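PDB 5EPF: peroxiredoxin from Mycobacterium tuberculosis, which reduces hydrogen peroxide and organic hydroperoxides to water and alcohols with thiol reductants, protecting the cell against oxidative stress. Local coordinates for residues T26-L30 with S31-S35; E55-H58 with F59-L62; K86-V90 with R91-Y95; V105-F109 with G110-G114; V138-S141 with E142-M145. One frame throughout, in Å; residues are numbered along the deposited sequence.

Interaction 1: T26-L30 with S31-S35; sequences TPRRL and SVLLS
Leu30 and Leu34, one helical turn apart, form the tightly packed side of this short turn. CG of Leu30 lies 3.8 Å from CD1 of Leu34, the two chains slanting across each other, and the bond from Leu34 N to Leu30 O (2.9 Å) holds the backbones at that spacing. Branched leucines suit the place because both are buried, and Leu34 also rests on Val39 of strand 39-43. Arg29 stands at the N-cap position, and its carbonyl accepts the first helical bond: Leu33 N donates to Arg29 O at 2.8 Å, nearly straight at 167°, while the bond from Val32 N to the same oxygen is weak.

The other side is looser and more polar. Extended through chi1 and chi2, the Arg29 chain carries CD past Ser31, 3.3 Å from OG; the bend at chi3 (-44°) then brings NH1 to 3.6 Å from Val32 CG2. One water accepts a weak bond from Arg29 NH1 and donates to Ser31 OG at 2.6 Å. Arg28 crosses Leu33 at about a right angle, NH2 lying 3.6 Å from CD2. The polar ends find carboxylates outside the turn: Arg28 pairs with Asp22, Arg29 with Glu19, and Ser31 OG bonds to Asp17. The chemistry implies a division of labour, in which leucines and backbone bonds hold the inner side while charged and polar ends tie the outer side to the preceding chain.

Interaction 2: E55-H58 with F59-L62; sequences EACH and FRDL. With SO4 (sulfate ion), chain B.
Helix 50-61, which carries the peroxidatic cysteine Cys52 near its start, ends in this contact, where residues three or four apart pair along its last turns. Phe59 N, Arg60 N and Asp61 N donate to the carbonyls of Glu55, Ala56 and Cys57; then the pattern frays, Leu62 N making a weak bond to His58 O and another bond to Phe59 O. On the inner side Glu55 and Phe59 run side by side, OE2 lying at the ring edge, 3.8 Å from CE2. An extended glutamate suits this buried place because its other oxygen, OE1, has a salt bridge to Arg124.

His58 presents a ring face to Leu62, whose CD1 makes a CH-pi contact 3.9 Å from the centroid. Both ring nitrogens have partners: NE2 meets Asp150 of helix 145-158, and a water 2.7 Å from ND1 also donates to Asp61 OD2.

On the outer side Cys57 SG sits over one face of the Arg60 guanidinium, 3.6 Å from NH1. A bend at chi3 (64°) turns that flat group so that NE and NH2 both grip Asp61 OD1, each at 3.0 Å and from the same face of the carboxylate. The NH1/NH2 edge meets a sulfate that probably came from the crystallisation solution, NH1 bonding O1 at 3.0 Å and NH2, shared with Asp61, bonding O3 at 2.8 Å. NH1 also reaches Arg91 O. Cys57 is the expected redox partner of Cys52, but no disulfide is present here. Two cysteines five residues apart in one helix are found in many BCP/PrxQ peroxiredoxins.

Interaction 3: K86-V90 with R91-Y95; sequences KFAEV and RRFDY. With SO4 (sulfate ion), chain B.
Phe93 turns the edge of its ring onto the face of Phe87, an edge-to-face pair with planes at 78° and centroids 5.0 Å apart. CE1 of Phe93 stands over the centre of the Phe87 ring, and CD1 of Phe93 also lies 4.0 Å from Ala88 CB. The small alanine lets the second ring come this close to the helix. One face of the Phe93 ring carries Arg91 CB, and the opposite face has Tyr95 OH above its centre.

The guanidinium ends of Arg91 and Arg92 meet at a sulfate. Arg91 lies alongside Val90, with CG1 over one face of its guanidinium, and its NH1 reaches sulfate O1 at 3.0 Å. Arg92 folds back on the helix through bends at chi2 (94°) and chi3, which bring NH1 to 3.0 Å from Val90 O, in the guanidinium plane and on a lone pair of the carbonyl. The same NH1 also bonds sulfate O1, while NH2 takes O4 at 3.0 Å. Long, flexible arginines can thus collect one anion, to which Arg60 of helix 50-61 also binds.

The backbone explains the sharp turn between the two groups. Arg92 has positive phi (56°), Phe93 N donates to Ala88 O at 3.0 Å, and the bond from Arg92 N to Glu89 O is weak. This reversal is a Schellman motif, here ending helix 81-91 before strand 97-99.

Interaction 4: V105-F109 with G110-G114; sequences VAAQF and GVKRG. With SO4 (sulfate ion), chain C.
The Phe109 ring has Val105 O at its edge, in plane, and it meets Phe43 and Phe127 of the central sheet at inclined angles. Its CB, rather than the ring, touches across the turn, 4.3 Å from Val111 CG2. The other flat group, the guanidinium of Arg113, lies beyond the contact, where its edge holds a sulfate: NE bonds O1 at 2.8 Å, almost straight at 170°, and NH2 bonds O4 at 2.9 Å.

Between them the chain leaves helix 104-109 through a Schellman motif. Gly110 has positive phi (77°), which glycine accepts readily, and its N donates to Ala107 O from well above the carbonyl plane. Val111 N reaches Ala106 O at 2.9 Å.

Those bonds bring apolar groups together. Val111 CG2, placed between its backbone N and carbonyl carbon, meets Ala106 CB at 3.9 Å, and this small residue lets the returning chain approach the helix. The extended Lys112 chain passes Ala107, CD lying 4.0 Å from its CB, and then leads away from the helix, an aliphatic contact for an exposed residue. Val111 also packs on Thr125 and Phe127 of strand 125-129.

Interaction 5: V138-S141 with E142-M145; sequences VISS and EFSM
Hydrogen bonds first join Ser140 to the two residues that follow Ser141. Phe143 N donates to Ser140 O at 3.3 Å, closing a type I beta turn from Ser140 to Phe143. The bond is straight at the proton, 168°, but the donor stands 40° above the carbonyl plane, away from the lone-pair directions. Ser140 OG gives its proton to Glu142 OE1 at 2.7 Å, meeting the carboxylate on its syn side, though tilted out of its plane. The glutamate reaches back because CG is set between its backbone N and carbonyl carbon (chi1 77°) and the chain bends again at chi2. A short hydroxyl side chain suits Ser140, since it can meet the carboxylate without straying from the turn.

Water extends this polar side. One molecule donates to Glu142 OE1 at 2.8 Å and lies 2.9 Å from Ser141 OG, so OE1 accepts from both Ser140 OG and the water, which also bonds Ser141 OG. A second water lies 2.7 Å from Phe143 O.

Apolar contact occupies the other side. Ile139 and Phe143 cross at about a right angle, with CG2 of the isoleucine 3.6 Å from Phe143 CG. The ring edge is turned to Ser140, CE2 lying 3.6 Å from OG in the ring plane. A branched isoleucine fits this buried strand end, while the phenylalanine lies partly at the surface.

The turn links strand 135-139, an edge strand of the central sheet beside 125-129, to helix 145-158. Ser144 caps that helix through Ala147 N, and both Ile139 and Phe143 rest on its Lys151.

How the interactions relate
The five contacts follow one another along a thioredoxin-like chain, each at the end of a strand or helix. Interactions 2 and 3 touch, with centres 11 Å apart: Tyr95 OH lies 2.8 Å from Ala56 O and Arg60 NH1 2.9 Å from Arg91 O, and the arginines of both interactions bind one sulfate. They thus join the helix of the active-site Cys52 to the end of helix 81-91. Interaction 5 touches interaction 2 through Glu55 and Met145. Interactions 1 and 4 lie away from the active site, their centres about 19 Å apart, yet both pack on strand 39-43 of the central sheet. Interactions 2 and 4 sit on opposite sides of the chain's centre.

Interaction 1: T26-L30 with S31-S35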
# COMPACT_ATOMS: atom_id res chain seq x y z
N THR A 26 -1.23 -2.65 -16.04
CA THR A 26 -0.15 -1.80 -16.51
C THR A 26 0.99 -1.80 -15.49
O THR A 26 0.74 -1.53 -14.31
CB THR A 26 -0.66 -0.36 -16.70
OG1 THR A 26 -1.72 -0.35 -17.66
CG2 THR A 26 0.47 0.57 -17.17
N PRO A 27 2.21 -2.14 -15.90
CA PRO A 27 3.34 -2.11 -14.96
C PRO A 27 3.51 -0.74 -14.33
O PRO A 27 3.49 0.29 -15.02
CB PRO A 27 4.54 -2.47 -15.84
CG PRO A 27 3.95 -3.30 -16.93
CD PRO A 27 2.63 -2.64 -17.22
N ARG A 28 3.68 -0.72 -13.02
CA ARG A 28 3.95 0.48 -12.26
C ARG A 28 5.24 0.27 -11.47
O ARG A 28 5.51 -0.83 -10.98
CB ARG A 28 2.82 0.77 -11.29
CG ARG A 28 1.42 0.81 -11.93
CD ARG A 28 1.31 1.86 -13.02
NE ARG A 28 1.31 3.24 -12.53
CZ ARG A 28 0.24 3.89 -12.08
NH1 ARG A 28 -0.94 3.29 -12.04
NH2 ARG A 28 0.36 5.14 -11.66
N ARG A 29 6.01 1.33 -11.31
CA ARG A 29 7.33 1.25 -10.68
C ARG A 29 7.36 2.18 -9.48
O ARG A 29 6.95 3.35 -9.59
CB ARG A 29 8.40 1.64 -11.69
CG ARG A 29 9.83 1.45 -11.20
CD ARG A 29 10.87 1.81 -12.29
NE ARG A 29 10.49 1.25 -13.59
CZ ARG A 29 10.45 1.92 -14.74
NH1 ARG A 29 10.82 3.20 -14.81
NH2 ARG A 29 10.06 1.30 -15.84
N LEU A 30 7.85 1.69 -8.34
CA LEU A 30 7.87 2.51 -7.13
C LEU A 30 8.53 3.86 -7.37
O LEU A 30 8.01 4.90 -6.96
CB LEU A 30 8.53 1.76 -5.97
CG LEU A 30 8.61 2.58 -4.67
CD1 LEU A 30 7.22 2.90 -4.10
CD2 LEU A 30 9.48 1.90 -3.64
N SER A 31 9.70 3.87 -8.02
CA SER A 31 10.42 5.13 -8.23
C SER A 31 9.62 6.11 -9.09
O SER A 31 9.74 7.33 -8.91
CB SER A 31 11.78 4.83 -8.84
OG SER A 31 11.64 4.13 -10.06
N VAL A 32 8.79 5.62 -10.01
CA VAL A 32 7.93 6.51 -10.79
C VAL A 32 6.71 6.92 -9.97
O VAL A 32 6.27 8.08 -10.04
CB VAL A 32 7.56 5.88 -12.15
CG1 VAL A 32 6.64 6.82 -12.92
CG2 VAL A 32 8.81 5.54 -12.94
N LEU A 33 6.15 5.99 -9.17
CA LEU A 33 5.05 6.37 -8.28
C LEU A 33 5.48 7.46 -7.29
O LEU A 33 4.64 8.26 -6.87
CB LEU A 33 4.56 5.13 -7.53
CG LEU A 33 3.87 4.06 -8.38
CD1 LEU A 33 3.79 2.74 -7.64
CD2 LEU A 33 2.50 4.53 -8.85
N LEU A 34 6.76 7.50 -6.92
CA LEU A 34 7.31 8.50 -6.02
C LEU A 34 7.62 9.83 -6.69
O LEU A 34 8.12 10.73 -6.02
CB LEU A 34 8.60 7.94 -5.41
CG LEU A 34 8.37 6.86 -4.33
CD1 LEU A 34 9.69 6.17 -4.03
CD2 LEU A 34 7.77 7.44 -3.05
N SER A 35 7.31 9.98 -7.99
CA SER A 35 7.72 11.16 -8.75
C SER A 35 7.45 12.46 -8.01
O SER A 35 8.32 13.34 -7.92
CB SER A 35 6.99 11.21 -10.10
OG SER A 35 7.50 10.26 -11.00
O HOH W 1 12.56 5.00 -12.38

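Interaction 2: E55-H58 with F59-L62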
# COMPACT_ATOMS: atom_id res chain seq x y z
N GLU A 55 -10.45 -0.42 5.41
CA GLU A 55 -9.16 0.24 5.33
C GLU A 55 -9.00 1.01 4.02
O GLU A 55 -8.61 2.19 4.02
CB GLU A 55 -8.04 -0.80 5.48
CG GLU A 55 -6.68 -0.15 5.42
CD GLU A 55 -5.51 -1.10 5.38
OE1 GLU A 55 -5.68 -2.33 5.36
OE2 GLU A 55 -4.36 -0.59 5.34
N ALA A 56 -9.31 0.35 2.90
CA ALA A 56 -9.08 0.95 1.59
C ALA A 56 -10.09 2.05 1.30
O ALA A 56 -9.75 3.04 0.63
CB ALA A 56 -9.12 -0.15 0.53
N CYS A 57 -11.33 1.92 1.78
CA CYS A 57 -12.29 3.00 1.61
C CYS A 57 -11.93 4.22 2.45
O CYS A 57 -12.24 5.35 2.07
CB CYS A 57 -13.70 2.52 1.93
SG CYS A 57 -14.40 1.46 0.64
N HIS A 58 -11.28 4.02 3.60
CA HIS A 58 -10.80 5.16 4.38
C HIS A 58 -9.70 5.89 3.63
O HIS A 58 -9.71 7.13 3.56
CB HIS A 58 -10.37 4.70 5.77
CG HIS A 58 -10.15 5.82 6.74
ND1 HIS A 58 -11.09 6.81 6.97
CD2 HIS A 58 -9.10 6.11 7.54
CE1 HIS A 58 -10.62 7.65 7.88
NE2 HIS A 58 -9.42 7.25 8.24
N PHE A 59 -8.77 5.15 3.00
CA PHE A 59 -7.80 5.78 2.11
C PHE A 59 -8.49 6.54 0.98
O PHE A 59 -8.11 7.67 0.66
CB PHE A 59 -6.85 4.74 1.52
CG PHE A 59 -5.65 4.44 2.39
CD1 PHE A 59 -4.62 5.35 2.53
CD2 PHE A 59 -5.56 3.23 3.08
CE1 PHE A 59 -3.52 5.07 3.33
CE2 PHE A 59 -4.46 2.94 3.88
CZ PHE A 59 -3.43 3.88 4.01
N ARG A 60 -9.52 5.93 0.37
CA ARG A 60 -10.26 6.59 -0.70
C ARG A 60 -10.84 7.91 -0.22
O ARG A 60 -10.71 8.95 -0.89
CB ARG A 60 -11.41 5.68 -1.14
CG ARG A 60 -12.32 6.31 -2.21
CD ARG A 60 -13.63 5.53 -2.32
NE ARG A 60 -14.38 5.61 -1.07
CZ ARG A 60 -15.41 4.84 -0.74
NH1 ARG A 60 -15.84 3.88 -1.57
NH2 ARG A 60 -16.02 5.00 0.43
N ASP A 61 -11.49 7.89 0.95
CA ASP A 61 -12.21 9.05 1.45
C ASP A 61 -11.27 10.18 1.83
O ASP A 61 -11.72 11.32 1.95
CB ASP A 61 -13.02 8.66 2.69
CG ASP A 61 -14.16 7.71 2.41
OD1 ASP A 61 -14.57 7.54 1.23
OD2 ASP A 61 -14.69 7.13 3.39
N LEU A 62 -9.98 9.89 2.04
CA LEU A 62 -8.99 10.91 2.40
C LEU A 62 -8.21 11.43 1.19
O LEU A 62 -7.12 11.98 1.37
CB LEU A 62 -8.06 10.37 3.49
CG LEU A 62 -8.70 10.22 4.87
CD1 LEU A 62 -7.78 9.40 5.79
CD2 LEU A 62 -9.01 11.57 5.48
S SO4 B . -19.11 2.59 -0.20
O1 SO4 B . -18.10 1.97 -1.03
O2 SO4 B . -19.71 1.60 0.72
O3 SO4 B . -18.54 3.68 0.60
O4 SO4 B . -20.19 3.12 -1.05
O HOH W 2 -13.57 7.47 5.99

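Interaction 3: K86-V90 with R91-Y95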
# COMPACT_ATOMS: atom_id res chain seq x y z
N LYS A 86 -11.90 -5.47 -9.90
CA LYS A 86 -13.28 -5.42 -9.41
C LYS A 86 -13.39 -4.65 -8.10
O LYS A 86 -14.33 -3.89 -7.90
CB LYS A 86 -13.86 -6.83 -9.27
CG LYS A 86 -15.38 -6.82 -8.99
CD LYS A 86 -16.21 -5.99 -10.00
CE LYS A 86 -16.14 -6.56 -11.39
NZ LYS A 86 -17.09 -5.84 -12.29
N PHE A 87 -12.44 -4.85 -7.18
CA PHE A 87 -12.44 -4.14 -5.91
C PHE A 87 -12.41 -2.63 -6.15
O PHE A 87 -13.21 -1.88 -5.59
CB PHE A 87 -11.19 -4.60 -5.15
CG PHE A 87 -11.06 -4.14 -3.71
CD1 PHE A 87 -12.15 -3.80 -2.91
CD2 PHE A 87 -9.79 -4.13 -3.14
CE1 PHE A 87 -11.97 -3.45 -1.57
CE2 PHE A 87 -9.60 -3.76 -1.81
CZ PHE A 87 -10.69 -3.43 -1.02
N ALA A 88 -11.49 -2.18 -7.02
CA ALA A 88 -11.36 -0.74 -7.29
C ALA A 88 -12.58 -0.19 -8.02
O ALA A 88 -12.97 0.97 -7.82
CB ALA A 88 -10.08 -0.46 -8.09
N GLU A 89 -13.18 -0.98 -8.91
CA GLU A 89 -14.37 -0.53 -9.64
C GLU A 89 -15.57 -0.41 -8.71
O GLU A 89 -16.28 0.61 -8.72
CB GLU A 89 -14.68 -1.51 -10.77
CG GLU A 89 -15.83 -1.08 -11.68
CD GLU A 89 -16.24 -2.19 -12.62
OE1 GLU A 89 -15.81 -3.35 -12.43
OE2 GLU A 89 -17.04 -1.91 -13.53
N VAL A 90 -15.81 -1.43 -7.89
CA VAL A 90 -16.97 -1.42 -7.00
C VAL A 90 -16.86 -0.31 -5.95
O VAL A 90 -17.87 0.30 -5.57
CB VAL A 90 -17.14 -2.80 -6.36
CG1 VAL A 90 -18.17 -2.78 -5.24
CG2 VAL A 90 -17.50 -3.81 -7.42
N ARG A 91 -15.64 -0.04 -5.47
CA ARG A 91 -15.44 0.95 -4.41
C ARG A 91 -15.00 2.30 -4.95
O ARG A 91 -14.75 3.23 -4.17
CB ARG A 91 -14.44 0.42 -3.38
CG ARG A 91 -14.89 -0.86 -2.70
CD ARG A 91 -16.20 -0.67 -1.96
NE ARG A 91 -16.70 -1.94 -1.44
CZ ARG A 91 -17.78 -2.05 -0.68
NH1 ARG A 91 -18.45 -0.96 -0.34
NH2 ARG A 91 -18.19 -3.24 -0.26
N ARG A 92 -14.87 2.43 -6.27
CA ARG A 92 -14.52 3.70 -6.91
C ARG A 92 -13.20 4.27 -6.35
O ARG A 92 -13.10 5.45 -6.01
CB ARG A 92 -15.68 4.70 -6.81
CG ARG A 92 -16.98 4.22 -7.49
CD ARG A 92 -17.96 3.51 -6.53
NE ARG A 92 -18.35 4.37 -5.41
CZ ARG A 92 -18.64 3.93 -4.18
NH1 ARG A 92 -18.62 2.63 -3.90
NH2 ARG A 92 -18.95 4.80 -3.24
N PHE A 93 -12.19 3.41 -6.25
CA PHE A 93 -10.89 3.86 -5.77
C PHE A 93 -10.21 4.76 -6.80
O PHE A 93 -10.15 4.43 -7.99
CB PHE A 93 -9.96 2.69 -5.46
CG PHE A 93 -10.39 1.87 -4.28
CD1 PHE A 93 -10.02 0.54 -4.18
CD2 PHE A 93 -11.18 2.42 -3.27
CE1 PHE A 93 -10.41 -0.23 -3.10
CE2 PHE A 93 -11.56 1.66 -2.19
CZ PHE A 93 -11.19 0.34 -2.11
N ASP A 94 -9.69 5.88 -6.33
CA ASP A 94 -8.99 6.84 -7.17
C ASP A 94 -7.48 6.70 -7.05
O ASP A 94 -6.77 7.71 -6.99
CB ASP A 94 -9.43 8.27 -6.81
CG ASP A 94 -9.09 8.64 -5.37
OD1 ASP A 94 -9.25 7.80 -4.45
OD2 ASP A 94 -8.65 9.79 -5.17
N TYR A 95 -6.97 5.48 -6.97
CA TYR A 95 -5.54 5.24 -6.76
C TYR A 95 -5.21 3.83 -7.23
O TYR A 95 -6.11 2.99 -7.41
CB TYR A 95 -5.15 5.47 -5.28
CG TYR A 95 -5.94 4.65 -4.27
CD1 TYR A 95 -5.53 3.36 -3.93
CD2 TYR A 95 -7.07 5.18 -3.62
CE1 TYR A 95 -6.22 2.61 -3.02
CE2 TYR A 95 -7.78 4.41 -2.69
CZ TYR A 95 -7.35 3.12 -2.40
OH TYR A 95 -8.00 2.34 -1.47
S SO4 B . -19.11 2.59 -0.20
O1 SO4 B . -18.10 1.97 -1.03
O2 SO4 B . -19.71 1.60 0.72
O3 SO4 B . -18.54 3.68 0.60
O4 SO4 B . -20.19 3.12 -1.05

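Interaction 4: V105-F109 with G110-G114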
# COMPACT_ATOMS: atom_id res chain seq x y z
N VAL A 105 7.21 -8.85 -3.76
CA VAL A 105 7.38 -7.57 -3.11
C VAL A 105 7.05 -7.68 -1.63
O VAL A 105 7.73 -7.11 -0.77
CB VAL A 105 6.59 -6.47 -3.85
CG1 VAL A 105 6.72 -5.13 -3.14
CG2 VAL A 105 7.10 -6.34 -5.29
N ALA A 106 6.03 -8.47 -1.29
CA ALA A 106 5.75 -8.75 0.12
C ALA A 106 6.99 -9.30 0.82
O ALA A 106 7.30 -8.91 1.95
CB ALA A 106 4.58 -9.72 0.23
N ALA A 107 7.69 -10.24 0.17
CA ALA A 107 8.91 -10.78 0.75
C ALA A 107 9.97 -9.70 0.95
O ALA A 107 10.65 -9.67 1.98
CB ALA A 107 9.45 -11.92 -0.13
N GLN A 108 10.10 -8.79 -0.02
CA GLN A 108 11.04 -7.69 0.12
C GLN A 108 10.74 -6.86 1.37
O GLN A 108 11.66 -6.41 2.06
CB GLN A 108 11.01 -6.81 -1.13
CG GLN A 108 11.78 -5.52 -0.97
CD GLN A 108 11.46 -4.49 -2.05
OE1 GLN A 108 11.96 -3.37 -1.99
NE2 GLN A 108 10.62 -4.85 -3.00
N PHE A 109 9.46 -6.65 1.68
CA PHE A 109 9.04 -5.87 2.83
C PHE A 109 8.91 -6.69 4.11
O PHE A 109 8.66 -6.12 5.18
CB PHE A 109 7.73 -5.14 2.52
CG PHE A 109 7.90 -3.90 1.68
CD1 PHE A 109 7.93 -2.64 2.29
CD2 PHE A 109 8.04 -3.97 0.30
CE1 PHE A 109 8.07 -1.47 1.55
CE2 PHE A 109 8.19 -2.81 -0.47
CZ PHE A 109 8.21 -1.56 0.16
N GLY A 110 9.10 -8.01 4.03
CA GLY A 110 9.00 -8.84 5.21
C GLY A 110 7.59 -9.14 5.66
O GLY A 110 7.39 -9.44 6.85
N VAL A 111 6.61 -9.08 4.76
CA VAL A 111 5.20 -9.28 5.10
C VAL A 111 4.59 -10.47 4.37
O VAL A 111 3.38 -10.69 4.46
CB VAL A 111 4.36 -8.00 4.91
CG1 VAL A 111 4.89 -6.89 5.79
CG2 VAL A 111 4.32 -7.55 3.46
N LYS A 112 5.40 -11.27 3.67
CA LYS A 112 4.88 -12.43 2.96
C LYS A 112 4.53 -13.55 3.93
O LYS A 112 5.22 -13.75 4.93
CB LYS A 112 5.95 -12.94 1.99
CG LYS A 112 5.49 -14.13 1.15
CD LYS A 112 6.61 -14.65 0.27
CE LYS A 112 6.28 -15.98 -0.40
NZ LYS A 112 7.45 -16.53 -1.17
N ARG A 113 3.47 -14.30 3.62
CA ARG A 113 3.09 -15.49 4.37
C ARG A 113 2.85 -16.64 3.40
O ARG A 113 2.38 -16.44 2.28
CB ARG A 113 1.84 -15.24 5.22
CG ARG A 113 2.11 -14.35 6.41
CD ARG A 113 0.86 -14.05 7.22
NE ARG A 113 1.23 -13.66 8.58
CZ ARG A 113 0.40 -13.11 9.46
NH1 ARG A 113 -0.86 -12.87 9.12
NH2 ARG A 113 0.84 -12.79 10.67
N GLY A 114 3.17 -17.85 3.85
CA GLY A 114 2.97 -19.04 3.05
C GLY A 114 2.75 -20.22 3.97
O GLY A 114 3.05 -20.16 5.17
S SO4 C . 4.57 -13.80 10.47
O1 SO4 C . 3.99 -13.96 9.14
O2 SO4 C . 5.45 -14.93 10.76
O3 SO4 C . 5.34 -12.55 10.52
O4 SO4 C . 3.50 -13.76 11.46

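Interaction 5: V138-S141 with E142-M145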
# COMPACT_ATOMS: atom_id res chain seq x y z
N VAL A 138 5.82 3.01 9.72
CA VAL A 138 5.25 1.69 9.51
C VAL A 138 4.05 1.54 10.45
O VAL A 138 4.17 1.80 11.65
CB VAL A 138 6.26 0.55 9.78
CG1 VAL A 138 5.63 -0.81 9.49
CG2 VAL A 138 7.53 0.75 8.94
N ILE A 139 2.91 1.13 9.89
CA ILE A 139 1.72 0.80 10.67
C ILE A 139 1.50 -0.70 10.54
O ILE A 139 1.26 -1.20 9.43
CB ILE A 139 0.48 1.61 10.24
CG1 ILE A 139 0.75 3.12 10.20
CG2 ILE A 139 -0.70 1.27 11.19
CD1 ILE A 139 1.20 3.67 8.82
N SER A 140 1.57 -1.42 11.66
CA SER A 140 1.55 -2.88 11.61
C SER A 140 0.15 -3.46 11.82
O SER A 140 -0.84 -2.74 11.99
CB SER A 140 2.58 -3.44 12.58
OG SER A 140 2.48 -2.80 13.83
N SER A 141 0.08 -4.79 11.88
CA SER A 141 -1.18 -5.51 11.70
C SER A 141 -2.11 -5.39 12.90
O SER A 141 -3.30 -5.66 12.75
CB SER A 141 -0.93 -6.98 11.34
OG SER A 141 -0.34 -7.64 12.43
N GLU A 142 -1.62 -4.97 14.06
CA GLU A 142 -2.48 -4.90 15.23
C GLU A 142 -3.26 -3.59 15.31
O GLU A 142 -4.12 -3.46 16.18
CB GLU A 142 -1.67 -5.13 16.51
CG GLU A 142 -0.86 -3.95 16.97
CD GLU A 142 0.51 -3.83 16.33
OE1 GLU A 142 0.74 -4.35 15.21
OE2 GLU A 142 1.39 -3.22 16.97
N PHE A 143 -2.98 -2.62 14.44
CA PHE A 143 -3.67 -1.34 14.47
C PHE A 143 -5.08 -1.45 13.87
O PHE A 143 -5.42 -2.39 13.14
CB PHE A 143 -2.84 -0.28 13.73
CG PHE A 143 -1.64 0.19 14.51
CD1 PHE A 143 -1.70 1.37 15.23
CD2 PHE A 143 -0.46 -0.55 14.53
CE1 PHE A 143 -0.64 1.81 15.98
CE2 PHE A 143 0.64 -0.12 15.29
CZ PHE A 143 0.55 1.06 16.02
N SER A 144 -5.92 -0.47 14.20
CA SER A 144 -7.26 -0.43 13.63
C SER A 144 -7.19 -0.19 12.11
O SER A 144 -6.18 0.25 11.56
CB SER A 144 -8.08 0.68 14.28
OG SER A 144 -7.67 1.93 13.73
N MET A 145 -8.31 -0.48 11.43
CA MET A 145 -8.32 -0.31 9.98
C MET A 145 -8.12 1.15 9.58
O MET A 145 -7.42 1.43 8.59
CB MET A 145 -9.64 -0.84 9.40
CG MET A 145 -9.88 -2.33 9.62
SD MET A 145 -8.56 -3.42 9.02
CE MET A 145 -7.57 -3.67 10.49
O HOH W 3 -4.03 -3.43 11.09
O HOH W 4 1.78 -6.71 14.16